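Local coordinates for secreted effector protein sseI (Salmonella enterica subsp. enterica serovar Typhimurium, PDB 4G29) that is a virulence factor whose catalytic domain has a papain-like fold of the cysteine protease superfamily and probably acts as a cysteine-dependent hydrolase on a host target, at residues A[96-101]-A[111-116]; A[61-66]-A[81-86]; A[67-72]-A[132-137]; A[77-82]-A[148-153]. All blocks are in the same frame, centred on the assembly; numbering follows the deposited sequence.

Contact 1: A[96-101]-A[111-116]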
loop_
_atom_site.group_PDB
_atom_site.type_symbol
_atom_site.label_atom_id
_atom_site.label_comp_id
_atom_site.label_asym_id
_atom_site.label_seq_id
_atom_site.Cartn_x
_atom_site.Cartn_y
_atom_site.Cartn_z
ATOM N N VAL A 96 6.260 -2.301 2.878
ATOM C CA VAL A 96 7.049 -2.507 4.078
ATOM C C VAL A 96 6.636 -1.632 5.286
ATOM O O VAL A 96 7.217 -1.771 6.346
ATOM C CB VAL A 96 8.574 -2.442 3.820
ATOM C CG1 VAL A 96 9.011 -3.391 2.655
ATOM C CG2 VAL A 96 9.048 -1.034 3.496
ATOM N N SER A 97 5.635 -0.772 5.120
ATOM C CA SER A 97 5.080 -0.004 6.228
ATOM C C SER A 97 3.600 -0.298 6.497
ATOM O O SER A 97 2.941 0.468 7.206
ATOM C CB SER A 97 5.306 1.477 6.028
ATOM O OG SER A 97 4.593 2.009 4.941
ATOM N N ALA A 98 3.086 -1.417 5.983
ATOM C CA ALA A 98 1.663 -1.790 6.127
ATOM C C ALA A 98 1.267 -1.840 7.596
ATOM O O ALA A 98 0.151 -1.489 7.994
ATOM C CB ALA A 98 1.398 -3.210 5.454
ATOM N N HIS A 99 2.191 -2.334 8.391
ATOM C CA HIS A 99 1.959 -2.512 9.810
ATOM C C HIS A 99 1.802 -1.232 10.591
ATOM O O HIS A 99 1.493 -1.307 11.818
ATOM C CB HIS A 99 2.987 -3.395 10.495
ATOM C CG HIS A 99 4.382 -2.984 10.206
ATOM N ND1 HIS A 99 5.289 -2.648 11.188
ATOM C CD2 HIS A 99 4.988 -2.750 9.032
ATOM C CE1 HIS A 99 6.439 -2.330 10.605
ATOM N NE2 HIS A 99 6.268 -2.362 9.297
ATOM N N GLN A 100 1.933 -0.081 9.930
ATOM C CA GLN A 100 1.503 1.170 10.569
ATOM C C GLN A 100 0.026 1.132 11.022
ATOM O O GLN A 100 -0.356 1.891 11.885
ATOM C CB GLN A 100 1.793 2.402 9.736
ATOM C CG GLN A 100 0.898 2.620 8.555
ATOM C CD GLN A 100 0.863 4.045 8.040
ATOM O OE1 GLN A 100 0.974 5.004 8.814
ATOM N NE2 GLN A 100 0.580 4.202 6.736
ATOM N N PHE A 101 -0.764 0.219 10.458
ATOM C CA PHE A 101 -2.195 0.074 10.755
ATOM C C PHE A 101 -2.539 -0.978 11.812
ATOM O O PHE A 101 -3.717 -1.104 12.226
ATOM C CB PHE A 101 -2.974 -0.211 9.461
ATOM C CG PHE A 101 -2.820 0.862 8.439
ATOM C CD1 PHE A 101 -3.168 2.152 8.752
ATOM C CD2 PHE A 101 -2.298 0.579 7.191
ATOM C CE1 PHE A 101 -3.009 3.181 7.864
ATOM C CE2 PHE A 101 -2.140 1.575 6.261
ATOM C CZ PHE A 101 -2.482 2.877 6.584
ATOM N N GLY A 111 3.056 -6.912 10.106
ATOM C CA GLY A 111 4.443 -6.740 9.729
ATOM C C GLY A 111 4.579 -6.213 8.330
ATOM O O GLY A 111 3.586 -6.126 7.587
ATOM N N PRO A 112 5.813 -5.923 7.914
ATOM C CA PRO A 112 6.016 -5.518 6.530
ATOM C C PRO A 112 5.554 -6.617 5.550
ATOM O O PRO A 112 5.730 -7.810 5.841
ATOM C CB PRO A 112 7.524 -5.357 6.438
ATOM C CG PRO A 112 8.081 -6.033 7.644
ATOM C CD PRO A 112 7.070 -5.951 8.677
ATOM N N LEU A 113 4.982 -6.209 4.428
ATOM C CA LEU A 113 4.483 -7.155 3.425
ATOM C C LEU A 113 5.350 -7.065 2.176
ATOM O O LEU A 113 5.639 -6.002 1.702
ATOM C CB LEU A 113 3.047 -6.792 3.010
ATOM C CG LEU A 113 2.017 -6.672 4.124
ATOM C CD1 LEU A 113 0.679 -6.167 3.544
ATOM C CD2 LEU A 113 1.920 -7.969 4.942
ATOM N N ILE A 114 5.722 -8.228 1.644
ATOM C CA ILE A 114 6.230 -8.330 0.262
ATOM C C ILE A 114 5.493 -9.551 -0.319
ATOM O O ILE A 114 5.776 -10.707 0.046
ATOM C CB ILE A 114 7.746 -8.522 0.215
ATOM C CG1 ILE A 114 8.486 -7.398 0.947
ATOM C CG2 ILE A 114 8.263 -8.599 -1.292
ATOM C CD1 ILE A 114 10.004 -7.626 1.049
ATOM N N LEU A 115 4.543 -9.284 -1.204
ATOM C CA LEU A 115 3.563 -10.251 -1.616
ATOM C C LEU A 115 3.296 -10.158 -3.089
ATOM O O LEU A 115 3.542 -9.137 -3.684
ATOM C CB LEU A 115 2.232 -10.044 -0.900
ATOM C CG LEU A 115 2.172 -10.303 0.622
ATOM C CD1 LEU A 115 0.870 -9.844 1.181
ATOM C CD2 LEU A 115 2.349 -11.830 0.855
ATOM N N SER A 116 2.736 -11.203 -3.701
ATOM C CA SER A 116 2.201 -10.969 -5.052
ATOM C C SER A 116 1.059 -9.953 -4.990
ATOM O O SER A 116 0.488 -9.703 -3.918
ATOM C CB SER A 116 1.681 -12.245 -5.697
ATOM O OG SER A 116 0.410 -12.621 -5.157
#

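Contact 2: A[61-66]-A[81-86]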
loop_
_atom_site.group_PDB
_atom_site.type_symbol
_atom_site.label_atom_id
_atom_site.label_comp_id
_atom_site.label_asym_id
_atom_site.label_seq_id
_atom_site.Cartn_x
_atom_site.Cartn_y
_atom_site.Cartn_z
ATOM N N ILE A 61 7.855 -0.428 -12.650
ATOM C CA ILE A 61 7.650 -0.015 -11.273
ATOM C C ILE A 61 6.556 1.059 -11.248
ATOM O O ILE A 61 6.565 1.999 -12.029
ATOM C CB ILE A 61 8.930 0.539 -10.633
ATOM C CG1 ILE A 61 10.078 -0.491 -10.735
ATOM C CG2 ILE A 61 8.623 1.037 -9.204
ATOM C CD1 ILE A 61 9.954 -1.589 -9.842
ATOM N N ARG A 62 5.573 0.845 -10.376
ATOM C CA ARG A 62 4.501 1.785 -10.178
ATOM C C ARG A 62 4.406 2.096 -8.689
ATOM O O ARG A 62 4.787 1.250 -7.859
ATOM C CB ARG A 62 3.179 1.199 -10.654
ATOM C CG ARG A 62 3.013 1.115 -12.142
ATOM C CD ARG A 62 2.349 -0.194 -12.506
ATOM N NE ARG A 62 3.269 -1.321 -12.365
ATOM C CZ ARG A 62 2.929 -2.607 -12.287
ATOM N NH1 ARG A 62 1.641 -3.006 -12.325
ATOM N NH2 ARG A 62 3.877 -3.522 -12.200
ATOM N N TYR A 63 3.781 3.249 -8.409
ATOM C CA TYR A 63 3.584 3.776 -7.090
ATOM C C TYR A 63 2.095 3.715 -6.819
ATOM O O TYR A 63 1.330 4.316 -7.526
ATOM C CB TYR A 63 4.138 5.177 -7.013
ATOM C CG TYR A 63 5.623 5.211 -7.300
ATOM C CD1 TYR A 63 6.558 4.812 -6.334
ATOM C CD2 TYR A 63 6.094 5.545 -8.565
ATOM C CE1 TYR A 63 7.912 4.840 -6.590
ATOM C CE2 TYR A 63 7.461 5.488 -8.854
ATOM C CZ TYR A 63 8.349 5.176 -7.877
ATOM O OH TYR A 63 9.679 5.165 -8.248
ATOM N N ARG A 64 1.745 2.954 -5.786
ATOM C CA ARG A 64 0.385 2.687 -5.446
ATOM C C ARG A 64 -0.100 3.615 -4.346
ATOM O O ARG A 64 0.348 3.504 -3.199
ATOM C CB ARG A 64 0.210 1.197 -5.045
ATOM C CG ARG A 64 -1.260 0.803 -4.793
ATOM C CD ARG A 64 -1.454 -0.719 -4.830
ATOM N NE ARG A 64 -1.259 -1.233 -6.186
ATOM C CZ ARG A 64 -1.515 -2.475 -6.588
ATOM N NH1 ARG A 64 -1.879 -3.383 -5.710
ATOM N NH2 ARG A 64 -1.371 -2.838 -7.860
ATOM N N GLY A 65 -1.023 4.516 -4.686
ATOM C CA GLY A 65 -1.666 5.423 -3.738
ATOM C C GLY A 65 -2.976 4.819 -3.282
ATOM O O GLY A 65 -3.745 4.307 -4.128
ATOM N N ILE A 66 -3.193 4.780 -1.987
ATOM C CA ILE A 66 -4.317 4.107 -1.378
ATOM C C ILE A 66 -5.103 5.030 -0.415
ATOM O O ILE A 66 -4.500 5.857 0.345
ATOM C CB ILE A 66 -3.806 2.851 -0.563
ATOM C CG1 ILE A 66 -2.943 1.955 -1.439
ATOM C CG2 ILE A 66 -4.934 2.056 0.218
ATOM C CD1 ILE A 66 -1.828 1.273 -0.661
ATOM N N PHE A 81 0.710 4.157 0.959
ATOM C CA PHE A 81 1.500 4.006 -0.278
ATOM C C PHE A 81 2.292 2.721 -0.299
ATOM O O PHE A 81 2.920 2.332 0.698
ATOM C CB PHE A 81 2.424 5.203 -0.511
ATOM C CG PHE A 81 1.679 6.508 -0.597
ATOM C CD1 PHE A 81 1.137 6.919 -1.784
ATOM C CD2 PHE A 81 1.535 7.297 0.513
ATOM C CE1 PHE A 81 0.430 8.064 -1.857
ATOM C CE2 PHE A 81 0.809 8.472 0.409
ATOM C CZ PHE A 81 0.267 8.823 -0.748
ATOM N N ALA A 82 2.316 2.077 -1.453
ATOM C CA ALA A 82 3.121 0.890 -1.626
ATOM C C ALA A 82 3.805 0.989 -3.007
ATOM O O ALA A 82 3.462 1.868 -3.791
ATOM C CB ALA A 82 2.255 -0.404 -1.533
ATOM N N VAL A 83 4.662 0.044 -3.315
ATOM C CA VAL A 83 5.353 0.031 -4.630
ATOM C C VAL A 83 5.114 -1.318 -5.304
ATOM O O VAL A 83 5.183 -2.359 -4.649
ATOM C CB VAL A 83 6.862 0.369 -4.486
ATOM C CG1 VAL A 83 7.523 0.550 -5.833
ATOM C CG2 VAL A 83 7.094 1.646 -3.615
ATOM N N VAL A 84 4.795 -1.282 -6.593
ATOM C CA VAL A 84 4.440 -2.470 -7.360
ATOM C C VAL A 84 5.457 -2.643 -8.484
ATOM O O VAL A 84 5.899 -1.665 -9.128
ATOM C CB VAL A 84 3.065 -2.295 -8.034
ATOM C CG1 VAL A 84 2.559 -3.627 -8.559
ATOM C CG2 VAL A 84 2.092 -1.597 -7.132
ATOM N N GLY A 85 5.832 -3.886 -8.750
ATOM C CA GLY A 85 6.742 -4.155 -9.862
ATOM C C GLY A 85 6.554 -5.543 -10.437
ATOM O O GLY A 85 6.087 -6.469 -9.758
ATOM N N ASN A 86 6.913 -5.650 -11.707
ATOM C CA ASN A 86 6.834 -6.878 -12.455
ATOM C C ASN A 86 8.110 -7.690 -12.306
ATOM O O ASN A 86 9.206 -7.158 -12.395
ATOM C CB ASN A 86 6.649 -6.583 -13.944
ATOM C CG ASN A 86 6.857 -7.830 -14.829
ATOM O OD1 ASN A 86 7.857 -7.956 -15.558
ATOM N ND2 ASN A 86 5.925 -8.755 -14.755
#

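Contact 3: A[67-72]-A[132-137]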
loop_
_atom_site.group_PDB
_atom_site.type_symbol
_atom_site.label_atom_id
_atom_site.label_comp_id
_atom_site.label_asym_id
_atom_site.label_seq_id
_atom_site.Cartn_x
_atom_site.Cartn_y
_atom_site.Cartn_z
ATOM N N PHE A 67 -6.441 4.930 -0.457
ATOM C CA PHE A 67 -7.245 5.495 0.616
ATOM C C PHE A 67 -7.992 4.393 1.380
ATOM O O PHE A 67 -8.437 3.389 0.784
ATOM C CB PHE A 67 -8.283 6.489 0.131
ATOM C CG PHE A 67 -7.746 7.875 -0.221
ATOM C CD1 PHE A 67 -6.725 8.521 0.548
ATOM C CD2 PHE A 67 -8.339 8.612 -1.255
ATOM C CE1 PHE A 67 -6.285 9.799 0.227
ATOM C CE2 PHE A 67 -7.845 9.906 -1.601
ATOM C CZ PHE A 67 -6.850 10.487 -0.808
ATOM N N ILE A 68 -8.154 4.645 2.686
ATOM C CA ILE A 68 -8.928 3.801 3.587
ATOM C C ILE A 68 -9.958 4.698 4.252
ATOM O O ILE A 68 -9.596 5.688 4.928
ATOM C CB ILE A 68 -8.028 3.140 4.660
ATOM C CG1 ILE A 68 -6.977 2.243 3.999
ATOM C CG2 ILE A 68 -8.919 2.338 5.639
ATOM C CD1 ILE A 68 -5.693 2.030 4.841
ATOM N N TRP A 69 -11.234 4.424 3.981
ATOM C CA TRP A 69 -12.320 5.253 4.460
ATOM C C TRP A 69 -13.078 4.423 5.456
ATOM O O TRP A 69 -13.448 3.293 5.164
ATOM C CB TRP A 69 -13.309 5.596 3.347
ATOM C CG TRP A 69 -12.851 6.587 2.319
ATOM C CD1 TRP A 69 -12.245 6.308 1.146
ATOM C CD2 TRP A 69 -13.081 7.995 2.332
ATOM N NE1 TRP A 69 -12.026 7.457 0.424
ATOM C CE2 TRP A 69 -12.506 8.520 1.138
ATOM C CE3 TRP A 69 -13.626 8.878 3.273
ATOM C CZ2 TRP A 69 -12.544 9.883 0.822
ATOM C CZ3 TRP A 69 -13.655 10.240 2.952
ATOM C CH2 TRP A 69 -13.107 10.722 1.761
ATOM N N ASP A 70 -13.326 5.006 6.629
ATOM C CA ASP A 70 -14.108 4.368 7.698
ATOM C C ASP A 70 -15.590 4.660 7.581
ATOM O O ASP A 70 -16.438 3.820 7.920
ATOM C CB ASP A 70 -13.648 4.900 9.045
ATOM C CG ASP A 70 -12.264 4.436 9.421
ATOM O OD1 ASP A 70 -11.911 3.289 9.103
ATOM O OD2 ASP A 70 -11.536 5.222 10.077
ATOM N N LYS A 71 -15.927 5.861 7.126
ATOM C CA LYS A 71 -17.334 6.294 7.021
ATOM C C LYS A 71 -17.490 7.409 5.966
ATOM O O LYS A 71 -16.518 8.093 5.678
ATOM C CB LYS A 71 -17.824 6.792 8.391
ATOM C CG LYS A 71 -17.003 7.892 9.016
ATOM C CD LYS A 71 -17.554 8.349 10.363
ATOM C CE LYS A 71 -16.912 9.682 10.785
ATOM N NZ LYS A 71 -17.289 10.147 12.161
ATOM N N PRO A 72 -18.711 7.623 5.420
ATOM C CA PRO A 72 -18.889 8.595 4.332
ATOM C C PRO A 72 -18.606 10.043 4.710
ATOM O O PRO A 72 -18.335 10.860 3.833
ATOM C CB PRO A 72 -20.405 8.499 3.995
ATOM C CG PRO A 72 -20.931 7.409 4.762
ATOM C CD PRO A 72 -19.975 6.959 5.784
ATOM N N LEU A 132 -13.601 0.902 3.582
ATOM C CA LEU A 132 -13.531 1.030 2.157
ATOM C C LEU A 132 -12.115 1.329 1.786
ATOM O O LEU A 132 -11.533 2.341 2.236
ATOM C CB LEU A 132 -14.399 2.169 1.672
ATOM C CG LEU A 132 -14.277 2.571 0.194
ATOM C CD1 LEU A 132 -14.707 1.459 -0.792
ATOM C CD2 LEU A 132 -15.069 3.873 -0.107
ATOM N N ILE A 133 -11.580 0.468 0.948
ATOM C CA ILE A 133 -10.189 0.598 0.514
ATOM C C ILE A 133 -10.129 0.574 -1.008
ATOM O O ILE A 133 -10.643 -0.356 -1.639
ATOM C CB ILE A 133 -9.306 -0.508 1.093
ATOM C CG1 ILE A 133 -9.453 -0.577 2.628
ATOM C CG2 ILE A 133 -7.833 -0.284 0.635
ATOM C CD1 ILE A 133 -8.530 -1.581 3.307
ATOM N N TYR A 134 -9.484 1.588 -1.578
ATOM C CA TYR A 134 -9.209 1.635 -3.025
ATOM C C TYR A 134 -7.857 2.298 -3.305
ATOM O O TYR A 134 -7.338 3.020 -2.459
ATOM C CB TYR A 134 -10.377 2.309 -3.765
ATOM C CG TYR A 134 -10.657 3.730 -3.446
ATOM C CD1 TYR A 134 -9.792 4.774 -3.884
ATOM C CD2 TYR A 134 -11.763 4.068 -2.697
ATOM C CE1 TYR A 134 -10.099 6.075 -3.599
ATOM C CE2 TYR A 134 -12.072 5.376 -2.427
ATOM C CZ TYR A 134 -11.253 6.360 -2.856
ATOM O OH TYR A 134 -11.568 7.645 -2.535
ATOM N N TYR A 135 -7.387 2.108 -4.524
ATOM C CA TYR A 135 -6.092 2.580 -4.948
ATOM C C TYR A 135 -6.033 2.946 -6.422
ATOM O O TYR A 135 -6.925 2.593 -7.250
ATOM C CB TYR A 135 -5.044 1.527 -4.579
ATOM C CG TYR A 135 -5.048 0.278 -5.466
ATOM C CD1 TYR A 135 -4.420 0.303 -6.710
ATOM C CD2 TYR A 135 -5.641 -0.912 -5.037
ATOM C CE1 TYR A 135 -4.380 -0.803 -7.502
ATOM C CE2 TYR A 135 -5.642 -2.025 -5.836
ATOM C CZ TYR A 135 -4.998 -1.986 -7.046
ATOM O OH TYR A 135 -5.014 -3.161 -7.792
ATOM N N THR A 136 -4.923 3.616 -6.766
ATOM C CA THR A 136 -4.589 3.864 -8.126
ATOM C C THR A 136 -3.051 3.707 -8.216
ATOM O O THR A 136 -2.358 4.104 -7.291
ATOM C CB THR A 136 -4.969 5.310 -8.576
ATOM O OG1 THR A 136 -6.348 5.572 -8.323
ATOM C CG2 THR A 136 -4.585 5.578 -10.074
ATOM N N ASP A 137 -2.564 3.061 -9.278
ATOM C CA ASP A 137 -1.136 3.012 -9.605
ATOM C C ASP A 137 -0.696 4.148 -10.522
ATOM O O ASP A 137 -1.382 4.494 -11.516
ATOM C CB ASP A 137 -0.773 1.646 -10.219
ATOM C CG ASP A 137 -0.944 0.484 -9.270
ATOM O OD1 ASP A 137 -0.860 0.674 -8.065
ATOM O OD2 ASP A 137 -1.166 -0.656 -9.749
#

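Contact 4: A[77-82]-A[148-153]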
loop_
_atom_site.group_PDB
_atom_site.type_symbol
_atom_site.label_atom_id
_atom_site.label_comp_id
_atom_site.label_asym_id
_atom_site.label_seq_id
_atom_site.Cartn_x
_atom_site.Cartn_y
_atom_site.Cartn_z
ATOM N N PRO A 77 -9.610 11.127 4.495
ATOM C CA PRO A 77 -9.406 9.688 4.574
ATOM C C PRO A 77 -7.978 9.349 4.975
ATOM O O PRO A 77 -7.094 10.185 4.941
ATOM C CB PRO A 77 -9.588 9.247 3.113
ATOM C CG PRO A 77 -9.117 10.418 2.294
ATOM C CD PRO A 77 -9.761 11.567 3.094
ATOM N N THR A 78 -7.778 8.137 5.445
ATOM C CA THR A 78 -6.428 7.658 5.721
ATOM C C THR A 78 -5.752 7.277 4.413
ATOM O O THR A 78 -6.349 6.584 3.580
ATOM C CB THR A 78 -6.500 6.512 6.645
ATOM O OG1 THR A 78 -7.087 6.941 7.879
ATOM C CG2 THR A 78 -5.078 5.892 6.871
ATOM N N ASN A 79 -4.522 7.721 4.241
ATOM C CA ASN A 79 -3.775 7.374 3.037
ATOM C C ASN A 79 -2.697 6.344 3.337
ATOM O O ASN A 79 -2.309 6.084 4.518
ATOM C CB ASN A 79 -3.310 8.611 2.256
ATOM C CG ASN A 79 -2.210 9.385 2.964
ATOM O OD1 ASN A 79 -1.813 9.000 4.075
ATOM N ND2 ASN A 79 -1.679 10.459 2.330
ATOM N N HIS A 80 -2.217 5.718 2.288
ATOM C CA HIS A 80 -1.136 4.772 2.378
ATOM C C HIS A 80 -0.513 4.628 0.974
ATOM O O HIS A 80 -1.127 4.985 -0.033
ATOM C CB HIS A 80 -1.626 3.407 2.874
ATOM C CG HIS A 80 -0.526 2.462 3.256
ATOM N ND1 HIS A 80 0.411 2.752 4.226
ATOM C CD2 HIS A 80 -0.211 1.227 2.788
ATOM C CE1 HIS A 80 1.248 1.738 4.333
ATOM N NE2 HIS A 80 0.904 0.806 3.455
ATOM N N PHE A 81 0.710 4.157 0.959
ATOM C CA PHE A 81 1.500 4.006 -0.278
ATOM C C PHE A 81 2.292 2.721 -0.299
ATOM O O PHE A 81 2.920 2.332 0.698
ATOM C CB PHE A 81 2.424 5.203 -0.511
ATOM C CG PHE A 81 1.679 6.508 -0.597
ATOM C CD1 PHE A 81 1.137 6.919 -1.784
ATOM C CD2 PHE A 81 1.535 7.297 0.513
ATOM C CE1 PHE A 81 0.430 8.064 -1.857
ATOM C CE2 PHE A 81 0.809 8.472 0.409
ATOM C CZ PHE A 81 0.267 8.823 -0.748
ATOM N N ALA A 82 2.316 2.077 -1.453
ATOM C CA ALA A 82 3.121 0.890 -1.626
ATOM C C ALA A 82 3.805 0.989 -3.007
ATOM O O ALA A 82 3.462 1.868 -3.791
ATOM C CB ALA A 82 2.255 -0.404 -1.533
ATOM N N TYR A 148 -3.354 11.143 -3.753
ATOM C CA TYR A 148 -3.769 10.486 -2.518
ATOM C C TYR A 148 -3.242 11.242 -1.319
ATOM O O TYR A 148 -2.620 10.697 -0.423
ATOM C CB TYR A 148 -3.375 8.986 -2.468
ATOM C CG TYR A 148 -4.288 8.141 -3.353
ATOM C CD1 TYR A 148 -4.093 8.105 -4.721
ATOM C CD2 TYR A 148 -5.382 7.428 -2.785
ATOM C CE1 TYR A 148 -5.005 7.379 -5.541
ATOM C CE2 TYR A 148 -6.263 6.686 -3.575
ATOM C CZ TYR A 148 -6.061 6.652 -4.938
ATOM O OH TYR A 148 -6.962 5.917 -5.669
ATOM N N ASP A 149 -3.557 12.533 -1.282
ATOM C CA ASP A 149 -3.020 13.425 -0.243
ATOM C C ASP A 149 -3.829 13.408 1.058
ATOM O O ASP A 149 -4.784 12.682 1.170
ATOM C CB ASP A 149 -2.855 14.844 -0.811
ATOM C CG ASP A 149 -4.160 15.626 -0.927
ATOM O OD1 ASP A 149 -5.220 15.197 -0.442
ATOM O OD2 ASP A 149 -4.098 16.745 -1.473
ATOM N N ALA A 150 -3.382 14.206 2.035
ATOM C CA ALA A 150 -4.004 14.245 3.357
ATOM C C ALA A 150 -4.725 15.561 3.595
ATOM O O ALA A 150 -4.744 16.054 4.713
ATOM C CB ALA A 150 -2.956 14.011 4.436
ATOM N N LEU A 151 -5.332 16.102 2.547
ATOM C CA LEU A 151 -6.167 17.263 2.676
ATOM C C LEU A 151 -7.645 16.883 2.589
ATOM O O LEU A 151 -7.952 15.786 2.105
ATOM C CB LEU A 151 -5.783 18.304 1.616
ATOM C CG LEU A 151 -4.327 18.797 1.663
ATOM C CD1 LEU A 151 -4.144 19.790 0.546
ATOM C CD2 LEU A 151 -4.023 19.415 3.024
ATOM N N PRO A 152 -8.551 17.785 3.026
ATOM C CA PRO A 152 -9.978 17.424 3.063
ATOM C C PRO A 152 -10.535 17.036 1.690
ATOM O O PRO A 152 -10.183 17.630 0.622
ATOM C CB PRO A 152 -10.659 18.678 3.617
ATOM C CG PRO A 152 -9.571 19.470 4.252
ATOM C CD PRO A 152 -8.322 19.142 3.560
ATOM N N ARG A 153 -11.406 16.024 1.736
ATOM C CA ARG A 153 -11.999 15.442 0.575
ATOM C C ARG A 153 -13.401 14.975 0.922
ATOM O O ARG A 153 -13.585 14.374 1.944
ATOM C CB ARG A 153 -11.123 14.215 0.257
ATOM C CG ARG A 153 -11.308 13.641 -0.964
ATOM C CD ARG A 153 -10.218 12.642 -1.246
ATOM N NE ARG A 153 -8.875 13.178 -1.352
ATOM C CZ ARG A 153 -8.163 13.299 -2.485
ATOM N NH1 ARG A 153 -8.678 12.946 -3.659
ATOM N NH2 ARG A 153 -6.906 13.761 -2.419
HETATM O O HOH W 1 -4.858 11.029 3.617
#

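Contact 1: A[96-101]-A[111-116]
H99 and P112 meet ring to ring. P112 CD sits over one face of the imidazole, displaced toward its rim, 4.0 Å from the ring centroid. This is a CH-pi contact. CG of H99 stands between the backbone N and the carbonyl carbon (chi1 51°), and this turns the ring back along its own segment. There H99 NE2 donates to V96 O at 3.2 Å. The carbonyl oxygen lies in the imidazole plane, but the N-H reaches it from above the carbonyl plane and the bond is bent (141°). The bond limits rotation of the ring beneath P112.

Apolar contacts extend from this pair. A98 CB touches L113 CD1 at 3.6 Å. V96 CB faces P112 CB at 4.1 Å, and V96 CG1 reaches I114 CG1 more loosely, at 4.4 Å. Y124 of helix 117-126 packs on both A98 and L113.

The two segments are held by side-chain contacts, while L113 pairs its backbone with D95. The 96-101 turn follows strand 90-95 and contains a short 3-10 segment. From it the Q100 side chain hydrogen-bonds to H80, a member of a Cys-His-Asp arrangement (C42, H80, D95) consistent with the active site of a papain-like fold.

Contact 2: A[61-66]-A[81-86]
R64 lies across V84 on the face of the hairpin that also carries R62 and A82. Its CB starts 3.5 Å from A82 O and 4.0 Å from V84 CG2. CG is anti to the backbone N (chi1 -175°), and the chain runs extended until it bends at chi3. That bend lays the guanidinium over the valine. R64 NE is 3.5 Å from V84 CG2, which covers one face of the group, and R64 NH2 is 3.7 Å from the same methyl. The polar end is turned to the next strand, where NE forms a salt bridge with D137 and Y135 adds a cation-pi contact.

R62 uses the other methyl of V84. Its chain bends at chi2 and chi3, and V84 CG1 comes over one guanidinium face, 3.9 Å from R62 CZ. R62 NH1 pairs with D91 and R62 NE donates to N60 O.

On the face that holds Y63, V83 CG1 packs on I61 CG2 at 3.6 Å. F81 CD1 rests against G65 CA at 3.7 Å.

The backbones run antiparallel at 154°. R62 with V84 and R64 with A82 are the hydrogen-bonded pairs; V84 N to R62 O is nearly straight (178°).

V84 thus separates two arginines: R64 pairs with D137 of strand 132-138 and R62 with D91 of strand 90-95. Such pairing would probably offset the cost of holding the buried R64 guanidinium, while V84 CG2 covers one of its faces.

Contact 3: A[67-72]-A[132-137]
W69 and Y134 join their side chains by a hydrogen bond between two strands. W69 NE1 donates to Y134 OH at 3.0 Å, 154° at the hydrogen, with the oxygen tilted 17° from the indole plane. The phenol can reach there because chi1 of 63° folds the Y134 ring over its own backbone. The ring is thereby turned across toward strand 61-69. The same hydroxyl lies at the edge of the F67 ring, 3.6 Å from F67 CD2, and F67 CB sits over one face of the phenol. W69 CD1 closes the group, 3.7 Å from Y134 CE2 and 3.9 Å from L132 CD2. This aromatic side is the tight part of the contact. Y148 adds a further ring against F67 and also packs on Y134.

The opposite face is sparser. There I68 CG1 and I133 CG1 lie side by side at 4.0 Å. Beyond W69 the first segment leaves the strand, and exposed K71 turns away from the partner strand.

Backbone bonds hold the register. F67 pairs with Y134 and W69 with L132; the shortest is W69 N to L132 O at 2.7 Å. I68 and I133 form the non-hydrogen-bonded pair between them. The result is a regular antiparallel pairing of strands 61-69 and 132-138, in the central sheet of this papain-like fold.

Contact 4: A[77-82]-A[148-153]
N79 has a chi1 of 70°, with CG close to both main-chain neighbours of CA, and this directs the amide at the 148-153 loop. Y148 puts its CG anti to the carbonyl carbon (chi1 -76°). Its ring runs off from the strand, toward T136, while its CB and carbonyl stay against strand 78-87. The contact joins this strand of the papain-like fold to the loop that follows helix 141-147.

N79 ND2 donates to Y148 O at 2.9 Å. The bond is fairly straight (162°) and lies in the carbonyl plane, with the oxygen also close to the amide plane. F81, further along the strand, touches the same residue: its CZ is 3.5 Å from Y148 O, and its CE1 is 4.0 Å from Y148 CB. Y148 OH bonds to T136.

At the other end P77 CD meets R153 CB at 4.1 Å, the two side chains crossing at about a right angle. A water donates to both P77 O and D149 O, bridging the backbones.

Within the loop, D149 OD1 accepts from L151 N in an Asx turn. R153 NH1 forms a salt bridge with E158. R153 NH2 forms another with D149 OD1 at 3.0 Å, reaching it from the opposite face of the carboxylate to L151 N.

In the fold
All four contacts belong to one antiparallel sheet and its loops. Contacts 2 and 3 both use strand 61-69, which pairs with 78-87 on one side and 132-138 on the other; their centres are about 15 Å apart. Contact 4 continues from strand 78-87 to the 148-153 loop, its centre about 9 Å from that of contact 3. Contact 1 lies about 17 Å from contacts 3 and 4, centre to centre, where strand 113-116 forms an outermost strand. Along the chain, contact 2 closes before contact 1 opens, and contact 1 is nested within the loops closed by contacts 3 and 4. H80 in 77-82 meets Q100 and F101 in 96-101, linking sheet and turn at the probable catalytic centre.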